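Local coordinates for protein botulinum neurotoxin type G (Clostridium botulinum, PDB 3MPP) that attaches a clostridial neurotoxin to the surface of its target nerve cell, this construct being the receptor-binding domain of the toxin's heavy chain, at residues 308-313 / 348-353; 321-326 / 334-339. The protein carries 4 engineered substitutions. One frame throughout, in Å; residues are numbered along the deposited sequence.

Interaction 1: residues 308-313 / 348-353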
loop_
_atom_site.group_PDB
_atom_site.type_symbol
_atom_site.label_atom_id
_atom_site.label_comp_id
_atom_site.label_asym_id
_atom_site.label_seq_id
_atom_site.Cartn_x
_atom_site.Cartn_y
_atom_site.Cartn_z
ATOM N N ILE A 308 4.209 22.124 5.153
ATOM C CA ILE A 308 5.143 21.256 5.853
ATOM C C ILE A 308 6.574 21.673 5.602
ATOM O O ILE A 308 6.855 22.439 4.666
ATOM C CB ILE A 308 5.005 19.782 5.379
ATOM C CG1 ILE A 308 5.526 19.657 3.937
ATOM C CG2 ILE A 308 3.547 19.328 5.479
ATOM C CD1 ILE A 308 6.224 18.379 3.633
ATOM N N TYR A 309 7.470 21.198 6.463
ATOM C CA TYR A 309 8.896 21.196 6.147
ATOM C C TYR A 309 9.365 19.770 5.950
ATOM O O TYR A 309 8.819 18.844 6.552
ATOM C CB TYR A 309 9.734 21.769 7.298
ATOM C CG TYR A 309 9.322 23.111 7.810
ATOM C CD1 TYR A 309 9.350 24.229 6.989
ATOM C CD2 TYR A 309 8.953 23.281 9.142
ATOM C CE1 TYR A 309 9.005 25.489 7.476
ATOM C CE2 TYR A 309 8.605 24.543 9.639
ATOM C CZ TYR A 309 8.630 25.637 8.792
ATOM O OH TYR A 309 8.280 26.888 9.257
ATOM N N LEU A 310 10.418 19.597 5.157
ATOM C CA LEU A 310 11.053 18.290 5.061
ATOM C C LEU A 310 12.413 18.369 5.760
ATOM O O LEU A 310 13.349 18.960 5.222
ATOM C CB LEU A 310 11.202 17.863 3.589
ATOM C CG LEU A 310 9.908 17.463 2.852
ATOM C CD1 LEU A 310 10.156 17.126 1.365
ATOM C CD2 LEU A 310 9.249 16.256 3.553
ATOM N N ASN A 311 12.496 17.827 6.976
ATOM C CA ASN A 311 13.767 17.685 7.685
ATOM C C ASN A 311 14.497 16.453 7.138
ATOM O O ASN A 311 13.867 15.527 6.620
ATOM C CB ASN A 311 13.548 17.505 9.195
ATOM C CG ASN A 311 13.324 18.830 9.940
ATOM O OD1 ASN A 311 13.364 19.907 9.356
ATOM N ND2 ASN A 311 13.090 18.736 11.245
ATOM N N ILE A 312 15.819 16.438 7.262
ATOM C CA ILE A 312 16.608 15.273 6.878
ATOM C C ILE A 312 17.519 14.981 8.058
ATOM O O ILE A 312 18.279 15.851 8.478
ATOM C CB ILE A 312 17.478 15.551 5.647
ATOM C CG1 ILE A 312 16.592 15.899 4.447
ATOM C CG2 ILE A 312 18.424 14.358 5.383
ATOM C CD1 ILE A 312 17.367 16.478 3.245
ATOM N N ASP A 313 17.427 13.773 8.614
ATOM C CA ASP A 313 18.094 13.520 9.894
ATOM C C ASP A 313 19.244 12.525 9.803
ATOM O O ASP A 313 19.740 12.079 10.828
ATOM C CB ASP A 313 17.095 13.061 10.969
ATOM C CG ASP A 313 16.622 11.624 10.753
ATOM O OD1 ASP A 313 16.910 11.059 9.677
ATOM O OD2 ASP A 313 15.962 11.062 11.655
ATOM N N ASP A 348 11.624 27.223 2.813
ATOM C CA ASP A 348 11.448 25.828 3.216
ATOM C C ASP A 348 10.000 25.381 3.369
ATOM O O ASP A 348 9.733 24.207 3.615
ATOM C CB ASP A 348 12.222 25.523 4.501
ATOM C CG ASP A 348 11.777 26.398 5.682
ATOM O OD1 ASP A 348 11.000 27.354 5.488
ATOM O OD2 ASP A 348 12.220 26.128 6.805
ATOM N N VAL A 349 9.069 26.302 3.195
ATOM C CA VAL A 349 7.651 25.971 3.342
ATOM C C VAL A 349 7.081 25.289 2.077
ATOM O O VAL A 349 6.997 25.889 0.989
ATOM C CB VAL A 349 6.833 27.214 3.704
ATOM C CG1 VAL A 349 5.363 26.846 3.840
ATOM C CG2 VAL A 349 7.384 27.847 5.003
ATOM N N LEU A 350 6.715 24.021 2.233
ATOM C CA LEU A 350 6.244 23.200 1.131
ATOM C C LEU A 350 4.801 22.767 1.354
ATOM O O LEU A 350 4.252 22.918 2.445
ATOM C CB LEU A 350 7.097 21.933 1.025
ATOM C CG LEU A 350 8.606 22.136 1.057
ATOM C CD1 LEU A 350 9.332 20.775 1.059
ATOM C CD2 LEU A 350 9.019 23.013 -0.119
ATOM N N GLN A 351 4.203 22.200 0.310
ATOM C CA GLN A 351 2.848 21.666 0.394
ATOM C C GLN A 351 2.799 20.310 -0.291
ATOM O O GLN A 351 3.253 20.163 -1.431
ATOM C CB GLN A 351 1.852 22.616 -0.266
ATOM C CG GLN A 351 1.848 24.017 0.307
ATOM C CD GLN A 351 1.123 25.005 -0.590
ATOM O OE1 GLN A 351 -0.017 24.777 -0.986
ATOM N NE2 GLN A 351 1.785 26.114 -0.912
ATOM N N ILE A 352 2.270 19.311 0.413
ATOM C CA ILE A 352 2.117 17.979 -0.156
ATOM C C ILE A 352 0.732 17.874 -0.780
ATOM O O ILE A 352 -0.270 18.277 -0.185
ATOM C CB ILE A 352 2.335 16.862 0.885
ATOM C CG1 ILE A 352 3.688 17.021 1.571
ATOM C CG2 ILE A 352 2.312 15.498 0.225
ATOM C CD1 ILE A 352 4.129 15.763 2.306
ATOM N N LYS A 353 0.682 17.337 -1.991
ATOM C CA LYS A 353 -0.543 17.365 -2.767
ATOM C C LYS A 353 -0.817 15.991 -3.379
ATOM O O LYS A 353 0.052 15.121 -3.412
ATOM C CB LYS A 353 -0.424 18.400 -3.890
ATOM C CG LYS A 353 0.022 19.782 -3.470
ATOM C CD LYS A 353 -1.089 20.586 -2.814
ATOM C CE LYS A 353 -2.169 20.955 -3.796
ATOM N NZ LYS A 353 -2.912 22.150 -3.291
HETATM O O HOH W 1 10.062 28.991 7.311
HETATM O O HOH W 2 11.438 21.963 3.843
#

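Interaction 2: residues 321-326 / 334-339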
loop_
_atom_site.group_PDB
_atom_site.type_symbol
_atom_site.label_atom_id
_atom_site.label_comp_id
_atom_site.label_asym_id
_atom_site.label_seq_id
_atom_site.Cartn_x
_atom_site.Cartn_y
_atom_site.Cartn_z
ATOM N N ARG A 321 17.518 20.398 6.243
ATOM C CA ARG A 321 16.170 20.626 5.767
ATOM C C ARG A 321 16.262 20.930 4.299
ATOM O O ARG A 321 17.311 21.375 3.818
ATOM C CB ARG A 321 15.544 21.812 6.508
ATOM C CG ARG A 321 14.190 22.253 5.949
ATOM C CD ARG A 321 13.518 23.246 6.883
ATOM N NE ARG A 321 13.172 22.605 8.145
ATOM C CZ ARG A 321 12.675 23.249 9.195
ATOM N NH1 ARG A 321 12.470 24.565 9.141
ATOM N NH2 ARG A 321 12.383 22.573 10.297
ATOM N N VAL A 322 15.171 20.679 3.583
ATOM C CA VAL A 322 15.117 20.955 2.161
ATOM C C VAL A 322 14.761 22.419 1.932
ATOM O O VAL A 322 13.773 22.904 2.475
ATOM C CB VAL A 322 14.076 20.056 1.456
ATOM C CG1 VAL A 322 14.003 20.399 -0.020
ATOM C CG2 VAL A 322 14.419 18.547 1.656
ATOM N N TYR A 323 15.569 23.114 1.130
ATOM C CA TYR A 323 15.287 24.510 0.776
ATOM C C TYR A 323 15.138 24.731 -0.725
ATOM O O TYR A 323 15.831 24.116 -1.540
ATOM C CB TYR A 323 16.349 25.471 1.333
ATOM C CG TYR A 323 16.328 25.609 2.840
ATOM C CD1 TYR A 323 15.588 26.604 3.459
ATOM C CD2 TYR A 323 17.045 24.728 3.641
ATOM C CE1 TYR A 323 15.575 26.736 4.843
ATOM C CE2 TYR A 323 17.031 24.838 5.018
ATOM C CZ TYR A 323 16.298 25.843 5.614
ATOM O OH TYR A 323 16.284 25.924 6.981
ATOM N N VAL A 324 14.239 25.637 -1.074
ATOM C CA VAL A 324 14.057 26.047 -2.447
ATOM C C VAL A 324 14.741 27.397 -2.699
ATOM O O VAL A 324 14.558 28.343 -1.932
ATOM C CB VAL A 324 12.563 26.153 -2.768
ATOM C CG1 VAL A 324 12.348 26.833 -4.130
ATOM C CG2 VAL A 324 11.942 24.765 -2.753
ATOM N N LEU A 325 15.523 27.488 -3.770
ATOM C CA LEU A 325 16.128 28.766 -4.126
ATOM C C LEU A 325 15.050 29.677 -4.705
ATOM O O LEU A 325 14.579 29.452 -5.810
ATOM C CB LEU A 325 17.271 28.554 -5.121
ATOM C CG LEU A 325 18.631 28.307 -4.462
ATOM C CD1 LEU A 325 18.647 26.970 -3.746
ATOM C CD2 LEU A 325 19.766 28.392 -5.480
ATOM N N VAL A 326 14.653 30.701 -3.962
ATOM C CA VAL A 326 13.506 31.518 -4.367
ATOM C C VAL A 326 13.773 32.529 -5.476
ATOM O O VAL A 326 12.854 32.913 -6.190
ATOM C CB VAL A 326 12.869 32.259 -3.175
ATOM C CG1 VAL A 326 12.088 31.287 -2.322
ATOM C CG2 VAL A 326 13.926 32.970 -2.364
ATOM N N GLN A 334 18.209 23.007 -8.630
ATOM C CA GLN A 334 18.574 21.970 -7.673
ATOM C C GLN A 334 18.082 22.381 -6.300
ATOM O O GLN A 334 18.181 23.554 -5.930
ATOM C CB GLN A 334 20.095 21.777 -7.677
ATOM C CG GLN A 334 20.578 21.020 -8.908
ATOM C CD GLN A 334 21.845 21.607 -9.509
ATOM O OE1 GLN A 334 21.980 22.816 -9.639
ATOM N NE2 GLN A 334 22.771 20.743 -9.885
ATOM N N LEU A 335 17.514 21.434 -5.555
ATOM C CA LEU A 335 17.108 21.718 -4.174
ATOM C C LEU A 335 18.351 21.829 -3.308
ATOM O O LEU A 335 19.336 21.123 -3.540
ATOM C CB LEU A 335 16.174 20.615 -3.629
ATOM C CG LEU A 335 14.797 20.610 -4.303
ATOM C CD1 LEU A 335 13.932 19.427 -3.849
ATOM C CD2 LEU A 335 14.093 21.948 -4.013
ATOM N N PHE A 336 18.290 22.717 -2.315
ATOM C CA PHE A 336 19.411 23.034 -1.430
ATOM C C PHE A 336 19.205 22.292 -0.113
ATOM O O PHE A 336 18.263 22.580 0.617
ATOM C CB PHE A 336 19.432 24.555 -1.204
ATOM C CG PHE A 336 20.514 25.052 -0.247
ATOM C CD1 PHE A 336 21.842 24.631 -0.365
ATOM C CD2 PHE A 336 20.203 25.992 0.731
ATOM C CE1 PHE A 336 22.829 25.112 0.508
ATOM C CE2 PHE A 336 21.187 26.488 1.609
ATOM C CZ PHE A 336 22.496 26.051 1.497
ATOM N N LEU A 337 20.053 21.306 0.177
ATOM C CA LEU A 337 19.875 20.512 1.393
ATOM C C LEU A 337 20.881 21.076 2.379
ATOM O O LEU A 337 22.090 20.941 2.162
ATOM C CB LEU A 337 20.114 19.005 1.127
ATOM C CG LEU A 337 19.373 18.405 -0.073
ATOM C CD1 LEU A 337 19.622 16.884 -0.235
ATOM C CD2 LEU A 337 17.876 18.712 0.012
ATOM N N ALA A 338 20.394 21.745 3.428
ATOM C CA ALA A 338 21.273 22.562 4.290
ATOM C C ALA A 338 20.867 22.611 5.771
ATOM O O ALA A 338 19.714 22.345 6.122
ATOM C CB ALA A 338 21.345 23.979 3.731
ATOM N N PRO A 339 21.820 22.963 6.644
ATOM C CA PRO A 339 21.451 23.250 8.033
ATOM C C PRO A 339 20.392 24.350 8.093
ATOM O O PRO A 339 20.327 25.217 7.212
ATOM C CB PRO A 339 22.763 23.768 8.659
ATOM C CG PRO A 339 23.863 23.249 7.750
ATOM C CD PRO A 339 23.256 23.181 6.372
HETATM O O HOH W 3 15.941 25.191 -5.493
#

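Interaction 1: residues 308-313 / 348-353
I308 and L350 form one antiparallel hydrogen-bonded pair, I308 N donating to L350 O (2.8 Å) and L350 N to I308 O (2.9 Å), while the axes of strands 308-312 and 350-353 run 98° apart. With so steep a crossing the ladder does not continue into a second bridge: beyond the pair, water 2 accepts from L310 N and donates to D348 O, bridging the diverging backbones. On the face of I308 and L350, I308 turns CG1 between its backbone N and carbonyl carbon (chi1 70°), which brings CG1 toward I352, and CD1 completes the contact with I352 CG1 at 3.5 Å, the two side chains crossing at about a right angle. L310 meets L350 in the same crossed fashion, CD1 to CD1 at 3.8 Å. Both strands belong to the C-terminal receptor-binding subdomain, a beta-trefoil, where 308-312 also pairs with strand 285-289 and 350-353 with strand 364-368; I287 and I365 extend the apolar packing. Y309 lies on the opposite side of strand 308-312 from I308, its CE1 3.3 Å from D348 OD2, with ring and carboxylate planes 36° apart. V349 CG2 touches the same CE1 at 3.8 Å. The carboxylate is held chiefly by R321, which also makes a cation-pi contact with the Y309 ring; water 1 donates to OD1 at 2.6 Å and is only weakly linked to Y309 OH.

Interaction 2: residues 321-326 / 334-339
R321 with A338 and Y323 with F336 are the hydrogen-bonded pairs of an antiparallel hairpin, and V322 with L337 is the non-hydrogen-bonded pair between them. Four backbone bonds join the strands. A338 N to R321 O (3.1 Å) and F336 N to Y323 O (2.9 Å) are nearly straight, at 171° and 170°, with each donor in the carbonyl plane; the return bond from R321 N to A338 O is more bent, at 138°. Past Y323 the direct ladder gives way to water 3, which accepts from L325 N and donates to Q334 O.

Apolar contacts divide between the two faces. On the V322 and L337 face, these side chains lie side by side, V322 CG2 to L337 CD2 at 3.8 Å, while L335 crosses obliquely to touch V322 through CD1 and V324 through CD2. On the Y323 and F336 face, F336 CD2 comes to 3.9 Å from Y323 CB. L325 crosses F336 at about a right angle, CD1 reaching F336 CB at 3.6 Å.

The edge of the Y323 ring faces two carbonyls: F336 O and A338 O lie in its plane, A338 O 3.8 Å from CE2. The phenol OH is hydrogen-bonded to N341 N just beyond the hairpin.

F377 of strand 373-382 packs on V322 and L335, and I399 of strand 394-400 on V324 and L335. The other edge of 320-325 pairs with 307-312 at V322 and with 346-353 at V324; from the latter strand, F346 packs on Y323 and L325 and stacks with the F336 ring.

Interaction 2 is nested inside the chain loop closed by interaction 1: strand 307-312 is followed by the hairpin strands 320-325 and 332-339, and then by 346-353. All four strands belong to one antiparallel sheet of the C-terminal receptor-binding subdomain, with 320-325 pairing with both strands of interaction 1. Their centres are about 10 Å apart, and residues of the two contacts touch. R321 joins them by a salt bridge from NH1 to D348 OD2 (2.8 Å) and a probable hydrogen bond from NE to N311 OD1, while D348 CB packs on Y323 CE1. Both lie within the beta-trefoil subdomain, away from the inferred ganglioside-binding motif.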